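Protein scribble homolog (Homo sapiens, PDB 6EEY) probably serves as a cell-polarity scaffold, its fourth PDZ domain belonging to a family that binds C-terminal peptide motifs of partner proteins. Local coordinates at residues L4-I9 and T89-V94. The protein carries 1 engineered substitution. Sequence-based numbering, arbitrary orientation.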
loop_
_atom_site.group_PDB
_atom_site.type_symbol
_atom_site.label_atom_id
_atom_site.label_comp_id
_atom_site.label_asym_id
_atom_site.label_seq_id
_atom_site.Cartn_x
_atom_site.Cartn_y
_atom_site.Cartn_z
ATOM N N LEU A 4 -7.621 2.225 12.196
ATOM C CA LEU A 4 -6.587 2.926 11.455
ATOM C C LEU A 4 -5.287 2.897 12.239
ATOM O O LEU A 4 -5.263 3.234 13.428
ATOM C CB LEU A 4 -7.048 4.361 11.270
ATOM C CG LEU A 4 -6.234 5.198 10.298
ATOM C CD1 LEU A 4 -6.340 4.616 8.927
ATOM C CD2 LEU A 4 -6.744 6.619 10.308
ATOM N N ARG A 5 -4.206 2.471 11.590
ATOM C CA ARG A 5 -2.917 2.406 12.263
ATOM C C ARG A 5 -1.798 2.739 11.289
ATOM O O ARG A 5 -1.879 2.467 10.084
ATOM C CB ARG A 5 -2.698 1.055 12.943
ATOM C CG ARG A 5 -2.865 -0.107 12.028
ATOM C CD ARG A 5 -3.424 -1.306 12.772
ATOM N NE ARG A 5 -3.521 -2.436 11.854
ATOM C CZ ARG A 5 -4.628 -2.847 11.247
ATOM N NH1 ARG A 5 -5.796 -2.253 11.457
ATOM N NH2 ARG A 5 -4.558 -3.892 10.438
ATOM N N GLU A 6 -0.755 3.332 11.835
ATOM C CA GLU A 6 0.414 3.736 11.075
ATOM C C GLU A 6 1.552 2.835 11.502
ATOM O O GLU A 6 1.795 2.680 12.705
ATOM C CB GLU A 6 0.753 5.190 11.390
ATOM C CG GLU A 6 1.882 5.754 10.536
ATOM C CD GLU A 6 2.131 7.248 10.750
ATOM O OE1 GLU A 6 1.985 7.736 11.877
ATOM O OE2 GLU A 6 2.488 7.938 9.774
ATOM N N LEU A 7 2.185 2.182 10.537
ATOM C CA LEU A 7 3.276 1.263 10.804
ATOM C C LEU A 7 4.530 1.777 10.131
ATOM O O LEU A 7 4.490 2.191 8.967
ATOM C CB LEU A 7 3.006 -0.111 10.229
ATOM C CG LEU A 7 1.761 -0.841 10.725
ATOM C CD1 LEU A 7 1.819 -2.322 10.363
ATOM C CD2 LEU A 7 1.497 -0.653 12.206
ATOM N N CYS A 8 5.628 1.749 10.863
ATOM C CA CYS A 8 6.938 2.088 10.335
ATOM C C CYS A 8 7.717 0.800 10.191
ATOM O O CYS A 8 7.920 0.090 11.171
ATOM C CB CYS A 8 7.664 3.054 11.260
ATOM S SG CYS A 8 9.288 3.552 10.682
ATOM N N ILE A 9 8.097 0.473 8.965
ATOM C CA ILE A 9 8.668 -0.821 8.629
ATOM C C ILE A 9 10.099 -0.627 8.177
ATOM O O ILE A 9 10.373 0.179 7.289
ATOM C CB ILE A 9 7.810 -1.539 7.575
ATOM C CG1 ILE A 9 6.430 -1.807 8.191
ATOM C CG2 ILE A 9 8.466 -2.809 7.115
ATOM C CD1 ILE A 9 5.390 -2.215 7.185
ATOM N N THR A 89 13.511 3.040 6.342
ATOM C CA THR A 89 12.195 2.633 6.802
ATOM C C THR A 89 11.197 3.137 5.769
ATOM O O THR A 89 11.512 3.973 4.918
ATOM C CB THR A 89 11.834 3.232 8.164
ATOM O OG1 THR A 89 11.777 4.656 8.043
ATOM C CG2 THR A 89 12.833 2.852 9.245
ATOM N N LEU A 90 9.978 2.632 5.852
ATOM C CA LEU A 90 8.876 3.112 5.040
ATOM C C LEU A 90 7.646 3.037 5.922
ATOM O O LEU A 90 7.471 2.074 6.671
ATOM C CB LEU A 90 8.758 2.272 3.776
ATOM C CG LEU A 90 7.677 2.749 2.806
ATOM C CD1 LEU A 90 8.152 2.597 1.373
ATOM C CD2 LEU A 90 6.386 1.974 3.031
ATOM N N THR A 91 6.789 4.035 5.840
ATOM C CA THR A 91 5.608 4.090 6.693
ATOM C C THR A 91 4.358 3.860 5.861
ATOM O O THR A 91 4.247 4.348 4.733
ATOM C CB THR A 91 5.552 5.437 7.415
ATOM O OG1 THR A 91 6.694 5.556 8.281
ATOM C CG2 THR A 91 4.282 5.603 8.218
ATOM N N VAL A 92 3.429 3.107 6.415
ATOM C CA VAL A 92 2.145 2.899 5.771
ATOM C C VAL A 92 1.045 3.224 6.760
ATOM O O VAL A 92 1.187 3.020 7.973
ATOM C CB VAL A 92 1.961 1.467 5.226
ATOM C CG1 VAL A 92 2.950 1.211 4.088
ATOM C CG2 VAL A 92 2.107 0.429 6.324
ATOM N N LEU A 93 -0.070 3.677 6.233
ATOM C CA LEU A 93 -1.293 3.889 7.001
ATOM C C LEU A 93 -2.305 2.886 6.492
ATOM O O LEU A 93 -2.656 2.913 5.306
ATOM C CB LEU A 93 -1.814 5.308 6.796
ATOM C CG LEU A 93 -2.962 5.743 7.702
ATOM C CD1 LEU A 93 -2.489 5.861 9.150
ATOM C CD2 LEU A 93 -3.561 7.052 7.242
ATOM N N VAL A 94 -2.736 1.980 7.359
ATOM C CA VAL A 94 -3.548 0.859 6.948
ATOM C C VAL A 94 -4.730 0.699 7.885
ATOM O O VAL A 94 -4.773 1.257 8.978
ATOM C CB VAL A 94 -2.758 -0.466 6.923
ATOM C CG1 VAL A 94 -1.651 -0.406 5.935
ATOM C CG2 VAL A 94 -2.204 -0.820 8.290
#
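Arg-5, Leu-7 and Ile-9 pair with Val-94, Val-92 and Leu-90 through six backbone hydrogen bonds, closing the PDZ fold by joining its first and last strands. The pairing is antiparallel, since the short strand axes run at 163°, and each of the three residue pairs exchanges two bonds, all 2.9 Å between N and O, as from Arg-5 N to Val-94 O. Between them lie the non-hydrogen-bonded pairs Glu-6 with Leu-93 and Cys-8 with Thr-91, where CA-H...O contacts add to the seam, as from Thr-91 CA to Leu-7 O at 3.2 Å.

On the Glu-6 face, the first torsion of Leu-93 (chi1 -171°) swings CG away from its own N, and CD1 comes to 3.6 Å from Arg-5 O. Leu-93 CG also lies 3.8 Å from Leu-4 CD1. With an alanine here, Leu-4 CD1 would probably lose its apolar partner across the strands and a gap would open over the Arg-5 carbonyl. Farther along, Thr-91 CG2 lies 3.3 Å from both CG and OE2 of Glu-6, and Cys-8 SG meets Thr-89 CB.

Leu-7, Ile-9, Val-92 and Val-94 are among the residues of the other face, where Leu-7 CB packs 4.0 Å from Val-92 CG2. The chi1 turn of Arg-5 (54°) brings its CG to 3.9 Å from Val-94 CG2, and a bend at the next torsion carries the guanidinium on over the same methyl.

Beyond this shell, Gln-68 donates a hydrogen bond to Glu-6 OE2, Leu-63 of strand 62-66 touches both valines, and Leu-57 meets Ile-9. Arg-5 NH1 is hydrogen-bonded to Met-3 O, and Val-94 CG2 sits 4.0 Å above the Arg-5 guanidinium plane, offset toward its rim.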